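Local coordinates for lipoprotein (Actinomyces odontolyticus, PDB 3UP9), which probably binds L-methionine, as a membrane-attached NlpA-family lipoprotein with the two-lobed fold of the periplasmic binding proteins, at residues A[14-19]-A[234-239]; A[20-25]-A[217-222]; A[27-32]-A[225-230]; A[119-124]-A[170-175]. One frame throughout, in Å; residues are numbered along the deposited sequence. Where two conformers were deposited one is given.

Contact 1 of 4, residues A[14-19]-A[234-239]; sequences TPSPHA and KTWSDG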
loop_
_atom_site.group_PDB
_atom_site.type_symbol
_atom_site.label_atom_id
_atom_site.label_comp_id
_atom_site.label_asym_id
_atom_site.label_seq_id
_atom_site.Cartn_x
_atom_site.Cartn_y
_atom_site.Cartn_z
ATOM N N THR A 14 3.445 -7.390 -3.223
ATOM C CA THR A 14 4.337 -6.372 -3.821
ATOM C C THR A 14 5.740 -6.602 -3.253
ATOM O O THR A 14 5.913 -7.180 -2.170
ATOM C CB THR A 14 3.824 -4.919 -3.609
ATOM O OG1 THR A 14 3.355 -4.772 -2.253
ATOM C CG2 THR A 14 2.712 -4.581 -4.650
ATOM N N PRO A 15 6.775 -6.190 -3.972
ATOM C CA PRO A 15 8.094 -6.671 -3.458
ATOM C C PRO A 15 8.529 -6.168 -2.082
ATOM O O PRO A 15 9.108 -6.939 -1.317
ATOM C CB PRO A 15 9.073 -6.192 -4.503
ATOM C CG PRO A 15 8.257 -5.987 -5.716
ATOM C CD PRO A 15 6.869 -5.647 -5.321
ATOM N N SER A 16 8.314 -4.881 -1.788
ATOM C CA SER A 16 8.774 -4.315 -0.506
ATOM C C SER A 16 7.688 -3.447 0.076
ATOM O O SER A 16 7.177 -2.575 -0.598
ATOM C CB SER A 16 10.067 -3.521 -0.672
ATOM O OG SER A 16 10.602 -3.244 0.592
ATOM N N PRO A 17 7.322 -3.672 1.336
ATOM C CA PRO A 17 7.797 -4.665 2.319
ATOM C C PRO A 17 7.272 -6.118 2.185
ATOM O O PRO A 17 7.850 -7.051 2.797
ATOM C CB PRO A 17 7.315 -4.081 3.659
ATOM C CG PRO A 17 6.074 -3.325 3.303
ATOM C CD PRO A 17 6.340 -2.740 1.933
ATOM N N HIS A 18 6.193 -6.298 1.430
ATOM C CA HIS A 18 5.373 -7.491 1.575
ATOM C C HIS A 18 6.124 -8.758 1.231
ATOM O O HIS A 18 6.174 -9.659 2.047
ATOM C CB HIS A 18 4.079 -7.363 0.757
ATOM C CG HIS A 18 3.342 -6.071 0.996
ATOM N ND1 HIS A 18 3.737 -4.926 0.453
ATOM C CD2 HIS A 18 2.216 -5.779 1.775
ATOM C CE1 HIS A 18 2.904 -3.941 0.873
ATOM N NE2 HIS A 18 1.993 -4.470 1.690
ATOM N N ALA A 19 6.722 -8.850 0.049
ATOM C CA ALA A 19 7.474 -10.068 -0.282
ATOM C C ALA A 19 8.647 -10.267 0.658
ATOM O O ALA A 19 8.936 -11.392 1.016
ATOM C CB ALA A 19 7.902 -10.153 -1.750
ATOM N N LYS A 234 13.486 -4.006 12.667
ATOM C CA LYS A 234 14.906 -4.076 12.344
ATOM C C LYS A 234 15.117 -3.626 10.925
ATOM O O LYS A 234 16.014 -2.876 10.666
ATOM C CB LYS A 234 15.488 -5.487 12.551
ATOM C CG LYS A 234 15.668 -5.917 14.017
ATOM C CD LYS A 234 16.524 -7.182 14.178
ATOM C CE LYS A 234 15.747 -8.510 14.156
ATOM N NZ LYS A 234 16.337 -9.423 15.195
ATOM N N THR A 235 14.276 -4.054 10.006
ATOM C CA THR A 235 14.508 -3.829 8.575
ATOM C C THR A 235 14.212 -2.372 8.128
ATOM O O THR A 235 14.953 -1.784 7.338
ATOM C CB THR A 235 13.727 -4.902 7.766
ATOM O OG1 THR A 235 14.034 -6.196 8.322
ATOM C CG2 THR A 235 14.061 -4.871 6.273
ATOM N N TRP A 236 13.154 -1.792 8.669
ATOM C CA TRP A 236 12.725 -0.410 8.407
ATOM C C TRP A 236 12.733 0.386 9.659
ATOM O O TRP A 236 11.820 0.267 10.452
ATOM C CB TRP A 236 11.313 -0.398 7.837
ATOM C CG TRP A 236 11.258 -1.054 6.488
ATOM C CD1 TRP A 236 11.566 -0.485 5.253
ATOM C CD2 TRP A 236 10.851 -2.452 6.185
ATOM N NE1 TRP A 236 11.426 -1.411 4.264
ATOM C CE2 TRP A 236 11.018 -2.611 4.755
ATOM C CE3 TRP A 236 10.416 -3.566 6.958
ATOM C CZ2 TRP A 236 10.741 -3.826 4.114
ATOM C CZ3 TRP A 236 10.165 -4.797 6.303
ATOM C CH2 TRP A 236 10.303 -4.913 4.920
ATOM N N SER A 237 13.761 1.194 9.882
ATOM C CA SER A 237 13.750 2.177 10.993
ATOM C C SER A 237 13.716 3.584 10.430
ATOM O O SER A 237 13.978 4.478 11.132
ATOM C CB SER A 237 15.003 2.025 11.850
ATOM O OG SER A 237 16.122 1.778 11.026
ATOM N N ASP A 238 13.398 3.740 9.146
ATOM C CA ASP A 238 13.373 5.020 8.417
ATOM C C ASP A 238 11.971 5.537 8.325
ATOM O O ASP A 238 11.689 6.332 7.441
ATOM C CB ASP A 238 13.871 4.822 6.977
ATOM C CG ASP A 238 13.075 3.698 6.188
ATOM O OD1 ASP A 238 11.925 3.339 6.542
ATOM O OD2 ASP A 238 13.606 3.170 5.182
ATOM N N GLY A 239 11.084 5.010 9.178
ATOM C CA GLY A 239 9.659 5.383 9.215
ATOM C C GLY A 239 8.758 4.965 8.061
ATOM O O GLY A 239 7.580 5.337 8.048
#

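Contact 2 of 4, residues A[20-25]-A[217-222]; sequences KILTYI and AKLEKL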
loop_
_atom_site.group_PDB
_atom_site.type_symbol
_atom_site.label_atom_id
_atom_site.label_comp_id
_atom_site.label_asym_id
_atom_site.label_seq_id
_atom_site.Cartn_x
_atom_site.Cartn_y
_atom_site.Cartn_z
ATOM N N LYS A 20 9.317 -9.211 1.094
ATOM C CA LYS A 20 10.409 -9.390 2.087
ATOM C C LYS A 20 9.920 -10.002 3.430
ATOM O O LYS A 20 10.547 -10.893 3.997
ATOM C CB LYS A 20 11.135 -8.065 2.350
ATOM C CG LYS A 20 11.832 -7.501 1.143
ATOM C CD LYS A 20 12.784 -6.352 1.471
ATOM C CE LYS A 20 13.810 -6.062 0.354
ATOM N NZ LYS A 20 15.227 -6.559 0.527
ATOM N N ILE A 21 8.815 -9.501 3.951
ATOM C CA ILE A 21 8.206 -10.005 5.195
ATOM C C ILE A 21 7.842 -11.472 4.981
ATOM O O ILE A 21 8.137 -12.312 5.824
ATOM C CB ILE A 21 6.938 -9.194 5.597
ATOM C CG1 ILE A 21 7.282 -7.747 5.957
ATOM C CG2 ILE A 21 6.195 -9.829 6.749
ATOM C CD1 ILE A 21 6.017 -6.861 5.956
ATOM N N LEU A 22 7.242 -11.793 3.830
ATOM C CA LEU A 22 6.848 -13.195 3.533
ATOM C C LEU A 22 8.067 -14.117 3.386
ATOM O O LEU A 22 7.957 -15.290 3.683
ATOM C CB LEU A 22 5.950 -13.323 2.301
ATOM C CG LEU A 22 4.556 -12.698 2.327
ATOM C CD1 LEU A 22 3.956 -12.848 0.938
ATOM C CD2 LEU A 22 3.694 -13.314 3.436
ATOM N N THR A 23 9.219 -13.560 2.989
ATOM C CA THR A 23 10.416 -14.339 2.749
ATOM C C THR A 23 11.052 -14.615 4.146
ATOM O O THR A 23 11.423 -15.758 4.416
ATOM C CB THR A 23 11.349 -13.648 1.744
ATOM O OG1 THR A 23 10.671 -13.533 0.484
ATOM C CG2 THR A 23 12.668 -14.429 1.527
ATOM N N TYR A 24 11.073 -13.612 5.040
ATOM C CA TYR A 24 11.482 -13.847 6.413
ATOM C C TYR A 24 10.663 -15.004 7.016
ATOM O O TYR A 24 11.214 -15.963 7.554
ATOM C CB TYR A 24 11.393 -12.576 7.275
ATOM C CG TYR A 24 11.564 -12.904 8.721
ATOM C CD1 TYR A 24 12.808 -13.154 9.248
ATOM C CD2 TYR A 24 10.478 -13.081 9.524
ATOM C CE1 TYR A 24 12.967 -13.470 10.593
ATOM C CE2 TYR A 24 10.608 -13.444 10.837
ATOM C CZ TYR A 24 11.844 -13.616 11.378
ATOM O OH TYR A 24 11.937 -13.997 12.698
ATOM N N ILE A 25 9.350 -14.935 6.864
ATOM C CA ILE A 25 8.466 -15.979 7.395
ATOM C C ILE A 25 8.799 -17.332 6.748
ATOM O O ILE A 25 8.984 -18.336 7.398
ATOM C CB ILE A 25 6.967 -15.659 7.177
ATOM C CG1 ILE A 25 6.547 -14.484 8.050
ATOM C CG2 ILE A 25 6.106 -16.890 7.432
ATOM C CD1 ILE A 25 5.175 -13.884 7.746
ATOM N N ALA A 217 -4.878 -19.482 7.978
ATOM C CA ALA A 217 -4.941 -19.061 9.412
ATOM C C ALA A 217 -3.571 -19.228 10.080
ATOM O O ALA A 217 -3.212 -18.424 10.944
ATOM C CB ALA A 217 -6.017 -19.816 10.187
ATOM N N LYS A 218 -2.782 -20.234 9.672
ATOM C CA LYS A 218 -1.387 -20.327 10.187
ATOM C C LYS A 218 -0.493 -19.145 9.692
ATOM O O LYS A 218 0.199 -18.553 10.490
ATOM C CB LYS A 218 -0.746 -21.706 9.927
ATOM C CG LYS A 218 -1.305 -22.857 10.785
ATOM C CD LYS A 218 -0.897 -24.260 10.279
ATOM C CE LYS A 218 -1.484 -25.354 11.165
ATOM N NZ LYS A 218 -0.666 -26.597 11.190
ATOM N N LEU A 219 -0.575 -18.784 8.411
ATOM C CA LEU A 219 0.156 -17.655 7.856
ATOM C C LEU A 219 -0.289 -16.352 8.524
ATOM O O LEU A 219 0.552 -15.506 8.944
ATOM C CB LEU A 219 -0.018 -17.601 6.308
ATOM C CG LEU A 219 0.594 -16.418 5.562
ATOM C CD1 LEU A 219 2.070 -16.350 5.889
ATOM C CD2 LEU A 219 0.319 -16.512 4.063
ATOM N N GLU A 220 -1.600 -16.172 8.671
ATOM C CA GLU A 220 -2.097 -15.020 9.440
ATOM C C GLU A 220 -1.434 -14.928 10.851
ATOM O O GLU A 220 -0.951 -13.860 11.248
ATOM C CB GLU A 220 -3.635 -15.065 9.533
ATOM C CG GLU A 220 -4.283 -14.028 10.475
ATOM C CD GLU A 220 -4.094 -12.581 10.009
ATOM O OE1 GLU A 220 -3.708 -12.341 8.828
ATOM O OE2 GLU A 220 -4.363 -11.679 10.815
ATOM N N LYS A 221 -1.411 -16.029 11.603
ATOM C CA LYS A 221 -0.806 -16.041 12.927
ATOM C C LYS A 221 0.709 -15.681 12.835
ATOM O O LYS A 221 1.175 -14.809 13.581
ATOM C CB LYS A 221 -1.106 -17.367 13.623
ATOM C CG LYS A 221 -0.358 -17.594 14.912
ATOM C CD LYS A 221 -1.169 -18.320 15.973
ATOM C CE LYS A 221 -0.448 -18.214 17.338
ATOM N NZ LYS A 221 -1.329 -17.816 18.485
ATOM N N LEU A 222 1.433 -16.228 11.842
ATOM C CA LEU A 222 2.862 -15.904 11.657
ATOM C C LEU A 222 3.121 -14.399 11.315
ATOM O O LEU A 222 4.036 -13.755 11.872
ATOM C CB LEU A 222 3.526 -16.864 10.629
ATOM C CG LEU A 222 3.517 -18.369 10.920
ATOM C CD1 LEU A 222 4.161 -19.103 9.760
ATOM C CD2 LEU A 222 4.153 -18.739 12.263
#

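Contact 3 of 4, residues A[27-32]-A[225-230]; sequences DNLAAD and SDEVKQ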
loop_
_atom_site.group_PDB
_atom_site.type_symbol
_atom_site.label_atom_id
_atom_site.label_comp_id
_atom_site.label_asym_id
_atom_site.label_seq_id
_atom_site.Cartn_x
_atom_site.Cartn_y
_atom_site.Cartn_z
ATOM N N ASP A 27 11.532 -18.433 5.453
ATOM C CA ASP A 27 12.851 -18.970 5.692
ATOM C C ASP A 27 13.033 -19.235 7.169
ATOM O O ASP A 27 13.911 -19.998 7.535
ATOM C CB ASP A 27 13.935 -17.975 5.259
ATOM C CG ASP A 27 13.993 -17.738 3.727
ATOM O OD1 ASP A 27 13.411 -18.486 2.909
ATOM O OD2 ASP A 27 14.705 -16.784 3.359
ATOM N N ASN A 28 12.256 -18.552 8.022
ATOM C CA ASN A 28 12.492 -18.653 9.467
ATOM C C ASN A 28 11.409 -19.359 10.281
ATOM O O ASN A 28 11.736 -20.057 11.262
ATOM C CB ASN A 28 12.822 -17.272 10.033
ATOM C CG ASN A 28 14.151 -16.791 9.565
ATOM O OD1 ASN A 28 15.158 -17.154 10.110
ATOM N ND2 ASN A 28 14.166 -16.034 8.524
ATOM N N LEU A 29 10.151 -19.219 9.846
ATOM C CA LEU A 29 8.956 -19.627 10.643
ATOM C C LEU A 29 8.021 -20.686 9.992
ATOM O O LEU A 29 7.331 -21.411 10.678
ATOM C CB LEU A 29 8.139 -18.379 11.028
ATOM C CG LEU A 29 8.847 -17.196 11.741
ATOM C CD1 LEU A 29 7.855 -16.038 12.005
ATOM C CD2 LEU A 29 9.593 -17.702 13.003
ATOM N N ALA A 30 7.982 -20.787 8.672
ATOM C CA ALA A 30 6.946 -21.590 8.025
ATOM C C ALA A 30 7.085 -23.057 8.332
ATOM O O ALA A 30 6.079 -23.691 8.626
ATOM C CB ALA A 30 6.879 -21.351 6.520
ATOM N N ALA A 31 8.311 -23.586 8.280
ATOM C CA ALA A 31 8.594 -25.016 8.568
ATOM C C ALA A 31 8.072 -25.491 9.942
ATOM O O ALA A 31 7.517 -26.575 10.038
ATOM C CB ALA A 31 10.111 -25.342 8.405
ATOM N N ASP A 32 8.278 -24.710 10.998
ATOM C CA ASP A 32 7.727 -25.059 12.324
ATOM C C ASP A 32 6.193 -25.041 12.297
ATOM O O ASP A 32 5.584 -25.810 13.050
ATOM C CB ASP A 32 8.112 -24.070 13.425
ATOM C CG ASP A 32 9.579 -23.771 13.484
ATOM O OD1 ASP A 32 10.399 -24.709 13.306
ATOM O OD2 ASP A 32 9.889 -22.568 13.734
ATOM N N SER A 225 3.000 -12.233 14.429
ATOM C CA SER A 225 3.867 -12.694 15.494
ATOM C C SER A 225 4.843 -11.612 15.957
ATOM O O SER A 225 5.050 -10.626 15.268
ATOM C CB SER A 225 4.679 -13.916 15.042
ATOM O OG SER A 225 5.581 -13.599 13.989
ATOM N N ASP A 226 5.467 -11.847 17.118
ATOM C CA ASP A 226 6.489 -10.972 17.691
ATOM C C ASP A 226 7.727 -11.002 16.790
ATOM O O ASP A 226 8.402 -9.999 16.602
ATOM C CB ASP A 226 6.849 -11.410 19.125
ATOM C CG ASP A 226 7.208 -10.233 20.038
ATOM O OD1 ASP A 226 8.311 -9.645 19.902
ATOM O OD2 ASP A 226 6.368 -9.901 20.908
ATOM N N GLU A 227 8.009 -12.159 16.231
ATOM C CA GLU A 227 9.127 -12.343 15.269
ATOM C C GLU A 227 8.988 -11.472 14.016
ATOM O O GLU A 227 9.922 -10.738 13.619
ATOM C CB GLU A 227 9.298 -13.830 14.885
ATOM C CG GLU A 227 9.784 -14.721 16.038
ATOM C CD GLU A 227 8.660 -15.238 16.959
ATOM O OE1 GLU A 227 7.474 -14.866 16.851
ATOM O OE2 GLU A 227 8.968 -16.045 17.858
ATOM N N VAL A 228 7.807 -11.488 13.418
ATOM C CA VAL A 228 7.558 -10.583 12.293
ATOM C C VAL A 228 7.617 -9.092 12.673
ATOM O O VAL A 228 8.125 -8.303 11.897
ATOM C CB VAL A 228 6.250 -10.932 11.549
ATOM C CG1 VAL A 228 5.795 -9.765 10.683
ATOM C CG2 VAL A 228 6.463 -12.219 10.769
ATOM N N LYS A 229 7.121 -8.710 13.860
ATOM C CA LYS A 229 7.204 -7.302 14.290
ATOM C C LYS A 229 8.681 -6.852 14.399
ATOM O O LYS A 229 9.045 -5.764 13.913
ATOM C CB LYS A 229 6.486 -7.112 15.624
ATOM C CG LYS A 229 6.523 -5.720 16.168
ATOM C CD LYS A 229 5.474 -5.508 17.262
ATOM C CE LYS A 229 5.567 -4.075 17.747
ATOM N NZ LYS A 229 4.489 -3.722 18.682
ATOM N N GLN A 230 9.502 -7.711 15.000
ATOM C CA GLN A 230 10.919 -7.449 15.198
ATOM C C GLN A 230 11.624 -7.401 13.857
ATOM O O GLN A 230 12.400 -6.505 13.619
ATOM C CB GLN A 230 11.563 -8.486 16.156
ATOM C CG GLN A 230 11.074 -8.239 17.565
ATOM C CD GLN A 230 11.682 -9.137 18.627
ATOM O OE1 GLN A 230 12.068 -10.286 18.394
ATOM N NE2 GLN A 230 11.722 -8.608 19.826
#

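Contact 4 of 4, residues A[119-124]-A[170-175]; sequences SRALEL and YAVING. With MSE (selenomethionine), chain B.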
loop_
_atom_site.group_PDB
_atom_site.type_symbol
_atom_site.label_atom_id
_atom_site.label_comp_id
_atom_site.label_asym_id
_atom_site.label_seq_id
_atom_site.Cartn_x
_atom_site.Cartn_y
_atom_site.Cartn_z
ATOM N N SER A 119 -8.143 8.992 -3.456
ATOM C CA SER A 119 -8.876 9.580 -2.351
ATOM C C SER A 119 -7.958 9.822 -1.124
ATOM O O SER A 119 -7.939 10.926 -0.551
ATOM C CB SER A 119 -10.089 8.730 -2.002
ATOM O OG SER A 119 -10.681 9.348 -0.900
ATOM N N ARG A 120 -7.134 8.827 -0.791
ATOM C CA ARG A 120 -6.237 8.966 0.349
ATOM C C ARG A 120 -5.148 10.090 0.157
ATOM O O ARG A 120 -4.845 10.823 1.099
ATOM C CB ARG A 120 -5.631 7.604 0.634
ATOM C CG ARG A 120 -4.513 7.590 1.649
ATOM C CD ARG A 120 -3.981 6.174 1.735
ATOM N NE ARG A 120 -2.924 5.958 2.721
ATOM C CZ ARG A 120 -2.144 4.880 2.705
ATOM N NH1 ARG A 120 -2.353 3.928 1.825
ATOM N NH2 ARG A 120 -1.229 4.709 3.616
ATOM N N ALA A 121 -4.609 10.200 -1.064
ATOM C CA ALA A 121 -3.635 11.224 -1.469
ATOM C C ALA A 121 -4.259 12.630 -1.414
ATOM O O ALA A 121 -3.631 13.585 -0.932
ATOM C CB ALA A 121 -3.108 10.918 -2.890
ATOM N N LEU A 122 -5.495 12.741 -1.923
ATOM C CA LEU A 122 -6.315 13.960 -1.797
ATOM C C LEU A 122 -6.506 14.395 -0.347
ATOM O O LEU A 122 -6.316 15.569 -0.054
ATOM C CB LEU A 122 -7.642 13.862 -2.587
ATOM C CG LEU A 122 -7.395 13.933 -4.135
ATOM C CD1 LEU A 122 -8.681 13.631 -4.896
ATOM C CD2 LEU A 122 -6.752 15.253 -4.557
ATOM N N GLU A 123 -6.800 13.471 0.571
ATOM C CA GLU A 123 -6.899 13.812 2.020
ATOM C C GLU A 123 -5.564 14.387 2.555
ATOM O O GLU A 123 -5.538 15.333 3.348
ATOM C CB GLU A 123 -7.212 12.581 2.884
ATOM C CG GLU A 123 -8.338 11.667 2.439
ATOM C CD GLU A 123 -9.703 12.261 2.599
ATOM O OE1 GLU A 123 -9.770 13.422 3.076
ATOM O OE2 GLU A 123 -10.701 11.561 2.248
ATOM N N LEU A 124 -4.466 13.740 2.162
ATOM C CA LEU A 124 -3.159 14.117 2.629
ATOM C C LEU A 124 -2.919 15.539 2.195
ATOM O O LEU A 124 -2.441 16.328 3.004
ATOM C CB LEU A 124 -2.054 13.184 2.073
ATOM C CG LEU A 124 -0.641 13.556 2.507
ATOM C CD1 LEU A 124 -0.594 13.447 4.037
ATOM C CD2 LEU A 124 0.352 12.638 1.815
ATOM N N TYR A 170 5.794 17.522 -8.057
ATOM C CA TYR A 170 5.605 16.632 -6.913
ATOM C C TYR A 170 4.868 15.425 -7.388
ATOM O O TYR A 170 4.232 15.476 -8.429
ATOM C CB TYR A 170 4.745 17.277 -5.783
ATOM C CG TYR A 170 5.263 18.610 -5.324
ATOM C CD1 TYR A 170 4.954 19.760 -6.026
ATOM C CD2 TYR A 170 6.099 18.712 -4.270
ATOM C CE1 TYR A 170 5.479 20.978 -5.668
ATOM C CE2 TYR A 170 6.611 19.929 -3.890
ATOM C CZ TYR A 170 6.313 21.074 -4.587
ATOM O OH TYR A 170 6.806 22.328 -4.196
ATOM N N ALA A 171 4.905 14.350 -6.607
ATOM C CA ALA A 171 3.957 13.227 -6.830
ATOM C C ALA A 171 3.584 12.630 -5.485
ATOM O O ALA A 171 4.434 12.614 -4.597
ATOM C CB ALA A 171 4.572 12.174 -7.748
ATOM N N VAL A 172 2.338 12.188 -5.308
ATOM C CA VAL A 172 1.941 11.468 -4.070
ATOM C C VAL A 172 2.128 9.970 -4.296
ATOM O O VAL A 172 1.615 9.433 -5.257
ATOM C CB VAL A 172 0.490 11.806 -3.607
ATOM C CG1 VAL A 172 0.233 11.235 -2.212
ATOM C CG2 VAL A 172 0.275 13.353 -3.631
ATOM N N ILE A 173 2.867 9.292 -3.407
ATOM C CA ILE A 173 3.356 7.968 -3.698
ATOM C C ILE A 173 3.256 7.024 -2.492
ATOM O O ILE A 173 3.925 7.233 -1.496
ATOM C CB ILE A 173 4.823 7.962 -4.173
ATOM C CG1 ILE A 173 5.112 9.035 -5.249
ATOM C CG2 ILE A 173 5.201 6.561 -4.680
ATOM C CD1 ILE A 173 6.496 8.898 -5.933
ATOM N N ASN A 174 2.491 5.925 -2.641
ATOM C CA ASN A 174 2.389 4.872 -1.644
ATOM C C ASN A 174 3.736 4.263 -1.344
ATOM O O ASN A 174 4.614 4.105 -2.262
ATOM C CB ASN A 174 1.422 3.769 -2.131
ATOM C CG ASN A 174 -0.008 4.279 -2.371
ATOM O OD1 ASN A 174 -0.297 4.983 -3.353
ATOM N ND2 ASN A 174 -0.899 3.926 -1.470
ATOM N N GLY A 175 3.915 3.863 -0.088
ATOM C CA GLY A 175 5.186 3.247 0.371
ATOM C C GLY A 175 5.808 2.180 -0.511
ATOM O O GLY A 175 6.968 2.306 -0.874
HETATM N N MSE B 300 1.208 -0.959 0.208
HETATM C CA MSE B 300 0.225 0.111 -0.072
HETATM C C MSE B 300 -0.035 1.011 1.112
HETATM O O MSE B 300 0.001 0.535 2.278
HETATM O OXT MSE B 300 -0.284 2.201 0.862
HETATM C CB MSE B 300 -1.087 -0.494 -0.504
HETATM C CG MSE B 300 -2.155 0.549 -0.959
HETATM SE SE MSE B 300 -3.779 -0.338 -1.461
HETATM C CE MSE B 300 -3.183 -1.631 -2.868
#

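Contact 1 of 4, residues A[14-19]-A[234-239]
P17 and W236 are the closest pair of residues by backbone, their CA atoms 8.9 Å apart, so the two segments meet chiefly through side chains. In this periplasmic-binding-protein fold the contact brings the start of helix 15-28, where A19 N bonds to T14 O at 2.9 Å in a wider, pi-type turn, against the loop that follows helix 226-235. W236, the first residue to leave helical geometry there, carries its indole CG beside the backbone N and anti to the carbonyl carbon (chi1 -65°), which directs the indole toward the prolyl turn; chi2 of -83° then sets how the ring is turned. P17, preceded by a cis peptide bond, lays its CB over one indole face, 3.3 Å from W236 CH2, a close CH-to-ring approach. CG2 of T235 lies above the other face, 3.7 Å from the ring plane and displaced to the rim, so the indole is held between the two residues. S16 comes from a different direction: its OG stands near the ring plane at the edge, 3.6 Å from W236 CZ2. Both S16 OG and W236 NE1 hydrogen-bond to OE1 of Q179, so one outside carboxamide oxygen satisfies both buried polar groups. A leucine in place of W236 would probably leave Q179 OE1 without its indole N-H partner and open a gap over P17 CB. H18, a residue of the ligand pocket, touches the bound selenomethionine; P17 CG sits 3.9 Å above the H18 imidazole plane, offset toward its rim.

Contact 2 of 4, residues A[20-25]-A[217-222]
I25 and L222 form the closest meeting of helices 15-28 and 213-223, which pack on the sheet of one lobe of the binding-protein fold and run nearly at right angles, their local axes 11.4 Å apart at closest approach and inclined at 104°. The two side chains point at each other from their CA atoms and cross obliquely, touching with one branch each: I25 CG2 lies 3.8 Å from L222 CD1. The isoleucine torsions explain the choice of branch. CG2 is anti to the backbone N and beside the carbonyl carbon, whereas CG1 is beside the N (chi1 -69°) and carries CD1 on to within 4.1 Å of the carbonyl carbon C of L222. The ethyl arm of I25 thus meets the backbone of the second helix while its methyl branch meets the leucine side chain. One turn earlier on each helix, L22 and L219 approach less directly. Neither CB is aimed at the opposing helix, but both chains extend inward, and L22 CD2 comes to 4.2 Å from L219 CD1. That same L219 methyl is 4.4 Å from I25 CG2, which therefore has contacts with both leucines. Every contact is apolar, and at this steep crossing the two segments bury 174 Å² between them. Other parts of the lobe complete this hydrophobic layer: L22 and L219 both pack on strands 7-13 and 35-41, while I21 and I25 reach helix 226-235 through I232 and V228.

Contact 3 of 4, residues A[27-32]-A[225-230]
L29, the first residue to leave helical geometry after helix 15-28, points its side chain at S225, E227 and V228, the first turn of helix 226-235 with its N-cap. L29 CG lies anti to the carbonyl carbon (chi1 -53°), and the single methyl CD1 beyond it makes all three contacts. S225 is the N-cap: its OG accepts from V228 N at 3.1 Å and nearly straight, with an N-H...O angle of 168°, and is also hydrogen-bonded to L222 O, tying the cap to the end of helix 213-223. The same OG is 3.9 Å from L29 CD1. With an alanine in place of S225, V228 N would probably lose its cap and L222 O its hydroxyl partner. E227 comes next, exposed to solvent, and offers its aliphatic root: E227 CB lies 3.9 Å from L29 CD1, the two side chains passing aslant, while the chain bends at chi2 (85°). E227 CB also packs on Y24 of helix 15-28. V228 closes the turn on the buried side, where it also touches I21, and its CG2 stands 4.2 Å from L29 CD1.

Contact 4 of 4, residues A[119-124]-A[170-175]
The ligand pocket of this binding protein, occupied here by selenomethionine, takes two of its residues, R120 and N174, from this helix-on-sheet contact, in which helix 115-127 covers strand 170-173 of the five-stranded mixed sheet. Away from the ligand, the packing is apolar. A121 CB faces V172 CG1 at 3.4 Å, a close fit at the point where the helix and strand backbones are nearest, with CA atoms 6.2 Å apart. One turn on, L124 CD2 adds a looser touch on the same methyl at 4.3 Å. Toward the ligand, R120 runs extended from CG to NE, and its NH1 donates to OXT of the bound selenomethionine at 2.9 Å, with the carboxylate oxygen near the guanidinium plane at its edge; the bond is bent, at 145°. N174 ND2 donates to that OXT too. Its amide plane stands 79° from the guanidinium, so the two donors grip one oxygen from differently turned groups. A salt bridge from R120 NE to E193 and a hydrogen bond between N174 ND2 and N117 OD1 probably help to hold these donors in place. The bond from N174 ND2 to OXT is 3.0 Å long and almost straight, at 174°.

Overall arrangement
Contacts 1, 2 and 3 follow one another along residues 14-32 and pair them with helices 213-223 and 226-235 and the loop after the latter, so both ends of the chain build one lobe. Between centres, contacts 2 and 3 lie closest, about 6 Å apart, and their segments alternate in sequence; contact 1 is about 14 Å from contact 2 and 15 Å from contact 3, and encloses the others. Contact 4, nested inside every loop, belongs to the five-stranded sheet of the other lobe, about 28 and 32 Å centre to centre from contacts 2 and 3. Contacts 1 and 4, with centres about 19 Å apart, each hold part of the ligand pocket, consistent with a ligand held between lobes.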